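Local coordinates for CELL WALL surface anchor family protein (Streptococcus pneumoniae, PDB 2X9X) that forms the repeating backbone subunit of the pneumococcal pilus, probably joined to its neighbours along the shaft, and probably serves in cell adhesion, at residues H31-V36 / N356-V361; G280-I285 / V369-S374; K339-Q344 / V373-G378; A387-L392 / K409-A414. The protein carries 1 engineered substitution. All blocks are in the same frame, centred on the assembly; numbering follows the deposited sequence.

Contact 1 (H31-V36 / N356-V361); sequences HQVGDV and NAFEWV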
# COMPACT_ATOMS: atom_id res chain seq x y z
N HIS A 31 -3.01 -2.49 9.90
CA HIS A 31 -4.39 -2.14 9.57
C HIS A 31 -5.04 -3.32 8.85
O HIS A 31 -4.34 -4.22 8.38
CB HIS A 31 -4.44 -0.92 8.65
CG HIS A 31 -4.13 0.37 9.33
ND1 HIS A 31 -5.10 1.28 9.69
CD2 HIS A 31 -2.95 0.92 9.72
CE1 HIS A 31 -4.54 2.33 10.27
NE2 HIS A 31 -3.23 2.13 10.29
N GLN A 32 -6.37 -3.32 8.76
CA GLN A 32 -7.04 -4.30 7.92
C GLN A 32 -7.48 -3.66 6.60
O GLN A 32 -7.67 -2.44 6.52
CB GLN A 32 -8.21 -4.97 8.64
CG GLN A 32 -9.39 -4.08 8.91
CD GLN A 32 -10.55 -4.81 9.61
OE1 GLN A 32 -10.34 -5.68 10.46
NE2 GLN A 32 -11.77 -4.45 9.25
N VAL A 33 -7.63 -4.48 5.57
CA VAL A 33 -8.10 -3.98 4.29
C VAL A 33 -9.44 -3.24 4.47
O VAL A 33 -10.33 -3.70 5.21
CB VAL A 33 -8.22 -5.10 3.23
CG1 VAL A 33 -9.22 -6.16 3.67
CG2 VAL A 33 -8.61 -4.52 1.86
N GLY A 34 -9.55 -2.09 3.83
CA GLY A 34 -10.76 -1.29 3.92
C GLY A 34 -10.65 -0.18 4.95
O GLY A 34 -11.50 0.72 4.98
N ASP A 35 -9.63 -0.24 5.79
CA ASP A 35 -9.42 0.84 6.76
C ASP A 35 -9.19 2.17 6.04
O ASP A 35 -8.47 2.23 5.04
CB ASP A 35 -8.21 0.55 7.67
CG ASP A 35 -8.55 -0.36 8.84
OD1 ASP A 35 -9.74 -0.68 9.05
OD2 ASP A 35 -7.60 -0.75 9.56
N VAL A 36 -9.80 3.22 6.57
CA VAL A 36 -9.53 4.57 6.07
C VAL A 36 -8.43 5.18 6.93
O VAL A 36 -8.61 5.41 8.13
CB VAL A 36 -10.80 5.45 6.10
CG1 VAL A 36 -10.46 6.87 5.69
CG2 VAL A 36 -11.86 4.86 5.18
N ASN A 356 -13.21 -5.92 0.06
CA ASN A 356 -12.75 -4.53 0.13
C ASN A 356 -12.69 -3.99 1.55
O ASN A 356 -11.90 -3.09 1.86
CB ASN A 356 -13.64 -3.63 -0.73
CG ASN A 356 -13.58 -3.99 -2.20
OD1 ASN A 356 -12.50 -4.18 -2.76
ND2 ASN A 356 -14.75 -4.08 -2.84
N ALA A 357 -13.51 -4.56 2.43
CA ALA A 357 -13.57 -4.15 3.82
C ALA A 357 -14.17 -5.30 4.62
O ALA A 357 -14.96 -6.08 4.07
CB ALA A 357 -14.41 -2.89 3.98
N PHE A 358 -13.81 -5.40 5.89
CA PHE A 358 -14.30 -6.49 6.73
C PHE A 358 -15.18 -5.98 7.87
O PHE A 358 -14.99 -4.88 8.39
CB PHE A 358 -13.15 -7.29 7.34
CG PHE A 358 -12.41 -8.15 6.36
CD1 PHE A 358 -13.08 -9.06 5.56
CD2 PHE A 358 -11.03 -8.08 6.27
CE1 PHE A 358 -12.40 -9.86 4.67
CE2 PHE A 358 -10.33 -8.88 5.37
CZ PHE A 358 -11.02 -9.77 4.58
N GLU A 359 -16.14 -6.82 8.26
CA GLU A 359 -16.88 -6.59 9.49
C GLU A 359 -17.27 -7.92 10.13
O GLU A 359 -17.27 -8.96 9.47
CB GLU A 359 -18.11 -5.73 9.25
CG GLU A 359 -19.20 -6.41 8.43
CD GLU A 359 -20.40 -5.51 8.24
OE1 GLU A 359 -20.48 -4.47 8.93
OE2 GLU A 359 -21.27 -5.83 7.40
N TRP A 360 -17.62 -7.87 11.41
CA TRP A 360 -18.02 -9.06 12.14
C TRP A 360 -19.54 -9.16 12.20
O TRP A 360 -20.22 -8.20 12.57
CB TRP A 360 -17.42 -9.04 13.55
CG TRP A 360 -15.91 -9.13 13.53
CD1 TRP A 360 -15.03 -8.11 13.70
CD2 TRP A 360 -15.13 -10.31 13.29
NE1 TRP A 360 -13.74 -8.58 13.59
CE2 TRP A 360 -13.77 -9.93 13.34
CE3 TRP A 360 -15.44 -11.65 13.05
CZ2 TRP A 360 -12.73 -10.84 13.16
CZ3 TRP A 360 -14.40 -12.56 12.87
CH2 TRP A 360 -13.06 -12.14 12.93
N VAL A 361 -20.07 -10.33 11.83
CA VAL A 361 -21.52 -10.55 11.81
C VAL A 361 -21.93 -11.75 12.66
O VAL A 361 -21.23 -12.76 12.72
CB VAL A 361 -22.04 -10.69 10.37
CG1 VAL A 361 -21.66 -9.47 9.55
CG2 VAL A 361 -21.51 -11.97 9.72
O HOH W 1 -11.95 -5.70 12.77

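Contact 2 (G280-I285 / V369-S374); sequences GAEFVI and VVKLVS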
# COMPACT_ATOMS: atom_id res chain seq x y z
N GLY A 280 -11.65 -29.42 -1.11
CA GLY A 280 -13.08 -29.17 -0.98
C GLY A 280 -13.62 -28.98 0.42
O GLY A 280 -14.84 -28.90 0.60
N ALA A 281 -12.75 -28.91 1.42
CA ALA A 281 -13.19 -28.58 2.77
C ALA A 281 -13.50 -27.08 2.81
O ALA A 281 -12.77 -26.28 2.23
CB ALA A 281 -12.14 -28.95 3.80
N GLU A 282 -14.58 -26.71 3.50
CA GLU A 282 -14.99 -25.31 3.56
C GLU A 282 -15.01 -24.80 5.00
O GLU A 282 -15.41 -25.52 5.92
CB GLU A 282 -16.35 -25.12 2.89
CG GLU A 282 -16.38 -25.63 1.45
CD GLU A 282 -17.67 -25.30 0.71
OE1 GLU A 282 -18.56 -24.65 1.30
OE2 GLU A 282 -17.79 -25.70 -0.47
N PHE A 283 -14.56 -23.55 5.17
CA PHE A 283 -14.41 -22.95 6.49
C PHE A 283 -14.86 -21.50 6.54
O PHE A 283 -14.81 -20.77 5.54
CB PHE A 283 -12.94 -22.98 6.92
CG PHE A 283 -12.36 -24.35 7.01
CD1 PHE A 283 -12.34 -25.03 8.21
CD2 PHE A 283 -11.83 -24.96 5.88
CE1 PHE A 283 -11.80 -26.30 8.30
CE2 PHE A 283 -11.29 -26.23 5.96
CZ PHE A 283 -11.28 -26.90 7.17
N VAL A 284 -15.28 -21.07 7.73
CA VAL A 284 -15.47 -19.66 8.02
C VAL A 284 -14.56 -19.28 9.19
O VAL A 284 -13.97 -20.15 9.83
CB VAL A 284 -16.94 -19.31 8.33
CG1 VAL A 284 -17.81 -19.58 7.11
CG2 VAL A 284 -17.43 -20.09 9.55
N ILE A 285 -14.45 -17.98 9.46
CA ILE A 285 -13.60 -17.50 10.53
C ILE A 285 -14.40 -16.80 11.63
O ILE A 285 -15.21 -15.91 11.35
CB ILE A 285 -12.51 -16.55 9.99
CG1 ILE A 285 -11.56 -17.31 9.07
CG2 ILE A 285 -11.74 -15.91 11.14
CD1 ILE A 285 -10.62 -16.42 8.28
N VAL A 369 -20.43 -13.61 4.49
CA VAL A 369 -19.42 -14.28 5.30
C VAL A 369 -18.36 -14.88 4.39
O VAL A 369 -18.68 -15.51 3.39
CB VAL A 369 -20.04 -15.36 6.22
CG1 VAL A 369 -18.96 -16.22 6.87
CG2 VAL A 369 -20.91 -14.72 7.29
N VAL A 370 -17.10 -14.64 4.73
CA VAL A 370 -15.98 -15.15 3.95
C VAL A 370 -15.87 -16.66 4.10
O VAL A 370 -15.79 -17.19 5.21
CB VAL A 370 -14.65 -14.48 4.36
CG1 VAL A 370 -13.49 -15.05 3.56
CG2 VAL A 370 -14.73 -12.97 4.19
N LYS A 371 -15.88 -17.36 2.97
CA LYS A 371 -15.80 -18.82 2.97
C LYS A 371 -14.54 -19.31 2.26
O LYS A 371 -14.33 -19.05 1.06
CB LYS A 371 -17.05 -19.44 2.33
CG LYS A 371 -17.05 -20.95 2.36
CD LYS A 371 -18.46 -21.50 2.34
CE LYS A 371 -19.21 -21.14 3.62
NZ LYS A 371 -20.62 -21.60 3.56
N LEU A 372 -13.70 -20.02 3.00
CA LEU A 372 -12.45 -20.54 2.47
C LEU A 372 -12.65 -21.99 2.04
O LEU A 372 -13.42 -22.71 2.67
CB LEU A 372 -11.34 -20.43 3.51
CG LEU A 372 -11.21 -19.04 4.14
CD1 LEU A 372 -10.10 -19.01 5.19
CD2 LEU A 372 -10.98 -17.98 3.07
N VAL A 373 -11.97 -22.40 0.98
CA VAL A 373 -12.12 -23.74 0.42
C VAL A 373 -10.75 -24.32 0.08
O VAL A 373 -9.95 -23.66 -0.58
CB VAL A 373 -12.96 -23.72 -0.89
CG1 VAL A 373 -13.18 -25.15 -1.40
CG2 VAL A 373 -14.31 -23.01 -0.67
N SER A 374 -10.47 -25.54 0.53
CA SER A 374 -9.16 -26.14 0.30
C SER A 374 -9.02 -26.64 -1.14
O SER A 374 -9.94 -27.24 -1.70
CB SER A 374 -8.90 -27.28 1.30
OG SER A 374 -9.83 -28.34 1.14
O HOH W 2 -19.92 -24.48 3.64
O HOH W 3 -15.53 -16.01 7.66

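Contact 3 (K339-Q344 / V373-G378); sequences KVDKAQ and VSDAQG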
# COMPACT_ATOMS: atom_id res chain seq x y z
N LYS A 339 -7.30 -29.19 -12.20
CA LYS A 339 -8.51 -28.42 -12.45
C LYS A 339 -9.01 -27.82 -11.15
O LYS A 339 -9.50 -26.69 -11.13
CB LYS A 339 -9.59 -29.30 -13.09
N VAL A 340 -8.89 -28.57 -10.06
CA VAL A 340 -9.31 -28.08 -8.76
C VAL A 340 -8.46 -26.89 -8.32
O VAL A 340 -8.98 -25.87 -7.87
CB VAL A 340 -9.25 -29.17 -7.67
CG1 VAL A 340 -9.58 -28.58 -6.31
CG2 VAL A 340 -10.19 -30.31 -8.01
N ASP A 341 -7.14 -27.03 -8.45
CA ASP A 341 -6.23 -25.96 -8.03
C ASP A 341 -6.50 -24.65 -8.77
O ASP A 341 -6.52 -23.58 -8.16
CB ASP A 341 -4.77 -26.39 -8.23
CG ASP A 341 -4.31 -27.40 -7.19
OD1 ASP A 341 -5.05 -27.64 -6.21
OD2 ASP A 341 -3.20 -27.95 -7.36
N LYS A 342 -6.70 -24.73 -10.09
CA LYS A 342 -6.97 -23.56 -10.90
C LYS A 342 -8.30 -22.91 -10.51
O LYS A 342 -8.38 -21.69 -10.33
CB LYS A 342 -7.01 -23.93 -12.38
CG LYS A 342 -5.66 -24.28 -12.97
CD LYS A 342 -4.91 -23.04 -13.43
CE LYS A 342 -3.70 -23.41 -14.28
NZ LYS A 342 -4.09 -24.19 -15.50
N ALA A 343 -9.33 -23.73 -10.38
CA ALA A 343 -10.66 -23.23 -10.02
C ALA A 343 -10.64 -22.61 -8.63
O ALA A 343 -11.30 -21.59 -8.38
CB ALA A 343 -11.68 -24.35 -10.09
N GLN A 344 -9.88 -23.22 -7.72
CA GLN A 344 -9.79 -22.69 -6.36
C GLN A 344 -9.04 -21.36 -6.36
O GLN A 344 -9.42 -20.43 -5.63
CB GLN A 344 -9.13 -23.70 -5.42
CG GLN A 344 -9.23 -23.35 -3.94
CD GLN A 344 -8.01 -22.63 -3.41
OE1 GLN A 344 -7.80 -22.54 -2.19
NE2 GLN A 344 -7.19 -22.12 -4.31
N VAL A 373 -11.97 -22.40 0.98
CA VAL A 373 -12.12 -23.74 0.42
C VAL A 373 -10.75 -24.32 0.08
O VAL A 373 -9.95 -23.66 -0.58
CB VAL A 373 -12.96 -23.72 -0.89
CG1 VAL A 373 -13.18 -25.15 -1.40
CG2 VAL A 373 -14.31 -23.01 -0.67
N SER A 374 -10.47 -25.54 0.53
CA SER A 374 -9.16 -26.14 0.30
C SER A 374 -9.02 -26.64 -1.14
O SER A 374 -9.94 -27.24 -1.70
CB SER A 374 -8.90 -27.28 1.30
OG SER A 374 -9.83 -28.34 1.14
N ASP A 375 -7.86 -26.40 -1.75
CA ASP A 375 -7.58 -26.92 -3.09
C ASP A 375 -7.07 -28.36 -3.02
O ASP A 375 -7.13 -28.99 -1.96
CB ASP A 375 -6.64 -26.00 -3.89
CG ASP A 375 -5.22 -25.95 -3.33
OD1 ASP A 375 -4.85 -26.80 -2.49
OD2 ASP A 375 -4.46 -25.05 -3.76
N ALA A 376 -6.60 -28.89 -4.14
CA ALA A 376 -6.18 -30.29 -4.21
C ALA A 376 -4.91 -30.57 -3.41
O ALA A 376 -4.55 -31.72 -3.17
CB ALA A 376 -6.02 -30.73 -5.66
N GLN A 377 -4.23 -29.50 -3.02
CA GLN A 377 -3.07 -29.61 -2.14
C GLN A 377 -3.47 -29.24 -0.71
O GLN A 377 -2.61 -28.99 0.14
CB GLN A 377 -1.94 -28.72 -2.63
CG GLN A 377 -1.54 -29.02 -4.07
CD GLN A 377 -0.65 -27.95 -4.68
OE1 GLN A 377 -0.89 -27.48 -5.79
NE2 GLN A 377 0.38 -27.54 -3.94
N GLY A 378 -4.78 -29.19 -0.46
CA GLY A 378 -5.32 -28.90 0.86
C GLY A 378 -5.23 -27.44 1.27
O GLY A 378 -5.60 -27.08 2.40
O HOH W 4 -4.77 -23.37 -5.87

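Contact 4 (A387-L392 / K409-A414); sequences AGTYYL and KFEVTA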
# COMPACT_ATOMS: atom_id res chain seq x y z
N ALA A 387 -3.80 -8.25 13.45
CA ALA A 387 -3.25 -9.26 14.33
C ALA A 387 -4.29 -9.68 15.36
O ALA A 387 -5.12 -8.87 15.79
CB ALA A 387 -2.00 -8.74 15.03
N GLY A 388 -4.25 -10.94 15.76
CA GLY A 388 -5.13 -11.41 16.81
C GLY A 388 -5.29 -12.92 16.84
O GLY A 388 -4.68 -13.64 16.05
N THR A 389 -6.13 -13.38 17.76
CA THR A 389 -6.44 -14.79 17.88
C THR A 389 -7.81 -15.06 17.28
O THR A 389 -8.82 -14.52 17.75
CB THR A 389 -6.44 -15.25 19.35
OG1 THR A 389 -5.17 -14.92 19.94
CG2 THR A 389 -6.67 -16.74 19.44
N TYR A 390 -7.84 -15.88 16.24
CA TYR A 390 -9.09 -16.18 15.55
C TYR A 390 -9.33 -17.68 15.57
O TYR A 390 -8.47 -18.45 16.00
CB TYR A 390 -9.06 -15.66 14.11
CG TYR A 390 -8.75 -14.19 14.01
CD1 TYR A 390 -9.72 -13.23 14.25
CD2 TYR A 390 -7.48 -13.75 13.65
CE1 TYR A 390 -9.44 -11.87 14.15
CE2 TYR A 390 -7.18 -12.40 13.55
CZ TYR A 390 -8.16 -11.47 13.80
OH TYR A 390 -7.86 -10.13 13.69
N TYR A 391 -10.50 -18.10 15.09
CA TYR A 391 -10.88 -19.50 15.14
C TYR A 391 -11.55 -19.97 13.84
O TYR A 391 -12.54 -19.39 13.41
CB TYR A 391 -11.82 -19.75 16.32
CG TYR A 391 -11.20 -19.42 17.65
CD1 TYR A 391 -10.61 -20.41 18.43
CD2 TYR A 391 -11.18 -18.11 18.13
CE1 TYR A 391 -10.04 -20.11 19.65
CE2 TYR A 391 -10.61 -17.80 19.35
CZ TYR A 391 -10.04 -18.80 20.10
OH TYR A 391 -9.46 -18.50 21.32
N LEU A 392 -10.99 -21.00 13.22
CA LEU A 392 -11.63 -21.60 12.06
C LEU A 392 -12.82 -22.44 12.49
O LEU A 392 -12.75 -23.17 13.48
CB LEU A 392 -10.66 -22.53 11.33
CG LEU A 392 -9.63 -22.03 10.33
CD1 LEU A 392 -8.91 -23.24 9.73
CD2 LEU A 392 -10.26 -21.17 9.24
N LYS A 409 -8.09 -22.81 16.73
CA LYS A 409 -7.43 -21.56 17.03
C LYS A 409 -6.26 -21.30 16.09
O LYS A 409 -5.50 -22.22 15.76
CB LYS A 409 -6.94 -21.59 18.48
CG LYS A 409 -6.25 -20.34 18.98
CD LYS A 409 -5.75 -20.57 20.41
CE LYS A 409 -5.17 -19.31 21.03
NZ LYS A 409 -4.76 -19.56 22.45
N PHE A 410 -6.14 -20.06 15.64
CA PHE A 410 -4.93 -19.62 14.96
C PHE A 410 -4.57 -18.18 15.32
O PHE A 410 -5.43 -17.38 15.70
CB PHE A 410 -5.01 -19.82 13.43
CG PHE A 410 -6.05 -18.98 12.73
CD1 PHE A 410 -5.70 -17.79 12.11
CD2 PHE A 410 -7.36 -19.42 12.63
CE1 PHE A 410 -6.65 -17.03 11.44
CE2 PHE A 410 -8.31 -18.67 11.95
CZ PHE A 410 -7.95 -17.47 11.35
N GLU A 411 -3.28 -17.87 15.25
CA GLU A 411 -2.80 -16.55 15.60
C GLU A 411 -2.30 -15.82 14.36
O GLU A 411 -1.46 -16.33 13.63
CB GLU A 411 -1.67 -16.64 16.63
CG GLU A 411 -2.01 -17.47 17.86
CD GLU A 411 -2.78 -16.70 18.90
OE1 GLU A 411 -3.06 -17.27 19.98
OE2 GLU A 411 -3.10 -15.52 18.64
N VAL A 412 -2.83 -14.62 14.14
CA VAL A 412 -2.33 -13.75 13.07
C VAL A 412 -1.35 -12.76 13.69
O VAL A 412 -1.65 -12.12 14.71
CB VAL A 412 -3.49 -13.01 12.38
CG1 VAL A 412 -2.96 -12.02 11.34
CG2 VAL A 412 -4.45 -14.02 11.75
N THR A 413 -0.17 -12.65 13.08
CA THR A 413 0.91 -11.81 13.59
C THR A 413 1.64 -11.17 12.42
O THR A 413 1.32 -11.43 11.26
CB THR A 413 1.95 -12.64 14.36
OG1 THR A 413 2.72 -13.41 13.43
CG2 THR A 413 1.28 -13.57 15.37
N ALA A 414 2.64 -10.36 12.74
CA ALA A 414 3.41 -9.65 11.73
C ALA A 414 4.13 -10.59 10.76
O ALA A 414 4.51 -10.18 9.66
CB ALA A 414 4.40 -8.69 12.38

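Contact 1 (H31-V36 / N356-V361)
Gln32, Val33 and Gly34 form part of a type II beta turn that packs on residues 356-358, where the chain enters strand 358-361. The turn runs from Gln32 to Asp35 and lies between strands 29-30 and 36-45. The contact thus joins the loop leading into strand 36-45, in the N-terminal part, to the prealbumin-like part. It is mostly a fit of apolar and backbone atoms. Val33 CG1 meets the Phe358 ring obliquely, 3.4 Å from CE2. Its other methyl, CG2, is anti to the backbone N and reaches Asn356 O at 3.6 Å. Gly34 fills the third turn position, where positive phi suits glycine. Its CA sits 3.0 Å from Asn356 O, so the two backbones come very close. Val33 O takes a nearly straight CA-H...O contact from Ala357 CA, 3.6 Å away. The turn itself is braced by Asp35, whose OD2 accepts from Gln32 N, met from above the carboxylate plane. The buried Phe358 N has no polar partner. The Gln32 and Trp360 side chains share a water. It donates to Gln32 OE1 at 2.8 Å and accepts weakly from Trp360 NE1 at 3.5 Å.

Contact 2 (G280-I285 / V369-S374)
Residues 280-285 and 369-374 meet as a short antiparallel pair, 282-283 with 372-373, extended at one end by loop residues Gly280, Ala281 and Ser374 and bridged by a water at the other. The loop end is firmly gripped. Gly280 N donates to Ser374 O at 2.8 Å, and Ser374 N to Ala281 O at 3.0 Å. Ser374 adds its side chain. With chi1 at 63°, OG sits between the backbone N and the carbonyl carbon and takes the N-H of Ala281 at 3.0 Å. The same hydroxyl also bonds to Leu278 O. Next comes the hydrogen-bonded pair Phe283–Leu372, joined by both of its backbone bonds. Beyond it a water bridges the chains, accepting from Ile285 N and donating to Val370 O. Val284 CG1 still packs on Val369 CG1 at 3.6 Å. On the face with Glu282 and Val373, the looser side is at the partly exposed Lys371. Its CD lies 3.3 Å from Glu282 OE1, yet NZ stops 4.3 Å from that oxygen. A second water links Glu282 OE1 and Lys371 NZ. Glu282 OE2 forms a salt bridge to Lys314 of helix 304-325. Tyr347 of helix 338-354 bonds to Lys371 O. On the other face, Phe283 stacks with Phe380 of strand 379-385. Strand 372-373 edges the four-stranded sheet, and strand 282-286 pairs on its other side with strand 388-394.

Contact 3 (K339-Q344 / V373-G378)
An Asx turn, set within a type I beta turn from Asp375 to Gly378, packs on the side of helix 338-354 through Val340, Asp341 and Gln344. The turn connects strand 372-373 to strand 379-385. Asp375 OD1 accepts from Gln377 N at 2.8 Å, above the carboxylate plane, and the backbone bond from Gly378 N to Asp375 O closes the beta turn. Across the contact the main link is polar. Ala376 N donates to Asp341 OD1 at 2.9 Å and meets that oxygen nearly along its C-O axis. The bond is bent, with 138° at the hydrogen. Asp341 OD1 also lies 3.3 Å from the CB of Ala376. Apolar atoms fill in behind. Val340 CB and Ala376 CB are 4.1 Å apart. Val340 CG1 reaches the backbone of the same alanine. One helical turn on, Gln344 lays the start of its side chain along Asp375, with Gln344 CB 3.7 Å from Asp375 CB. Its CG is anti to the backbone N, and the chain then bends at chi2 (-96°), which brings CD near Asp375 CB as well. A water donates both to Asp341 O and to Asp375 OD2, tying helix backbone to turn side chain. The two aspartates come close: Asp341 OD1 and Asp375 OD2 are 3.6 Å apart. Asp375 OD2 also forms a salt bridge with Arg379. That positive charge, the bridging water and the N-H of Ala376 probably offset the repulsion between the carboxylates, so that both can remain ionised.

Contact 4 (A387-L392 / K409-A414)
Strands 388-394 and 408-412 form an antiparallel pair at one edge of a four-stranded sheet in the prealbumin-like part of the protein. Two hydrogen-bonded pairs, Gly388–Val412 and Tyr390–Phe410, are each held by both backbone bonds. Val412 N to Gly388 O measures 2.8 Å, and the other three are about as short. On the face with Tyr390, Phe410 and Val412, the contacts are apolar and aromatic. Tyr390 CB rests over one face of the Phe410 ring, 3.9 Å from its centroid, in a CH-pi contact. Phe410 has chi1 at 66°, with CG between the backbone N and the carbonyl carbon, and this brings the ring against Tyr390 CB. The rings themselves are oblique, with planes at 40°. Val412 CG2 touches the edge of the Tyr390 ring, 3.6 Å from CD2. Leu392 CG adds a contact of 4.0 Å to Phe410 CE2. The opposite face carries Thr389, Tyr391, Lys409 and Glu411, and is more polar. Thr389 OG1 donates to Glu411 OE2 at an unusually short 2.5 Å, on the syn side, 25° out of the carboxylate plane. Thr389 CG2 is packed tightly on Lys409 CE, at 3.4 Å. Lys409 runs fully extended beside Tyr391, and its CB lies 3.6 Å from Tyr391 CE1. Lys409 also makes a long salt bridge to Glu411. Strand 408-412 is the outermost strand of this sheet, while strand 388-394 pairs on its other side with strand 282-286. The sheet face that carries Phe410 packs on strand 260-271, whose Phe268 meets the Phe410 ring edge-to-face.

How the contacts relate
Contacts 2 and 4 hold the two edge pairs of one sheet, in the order 372-373, 282-286, 388-394, 408-412. Their centres are about 16 Å apart, and Ile285 packs on Tyr390 between them. Contact 3 continues from contact 2 through Val373 and Ser374, with centres about 12 Å apart, and brings helix 338-354 onto the loop after strand 372-373. Contact 1 spans the most sequence, about 320 residues. Its centre lies about 18 Å from that of contact 2, touched through Val361 and Val369, and about 16 Å from that of contact 4, touched through Trp360 and Tyr390. Contact 4 comes last along the chain; contact 1 alternates with contacts 2 and 3. Together they tie sheet, helix and N-terminal part.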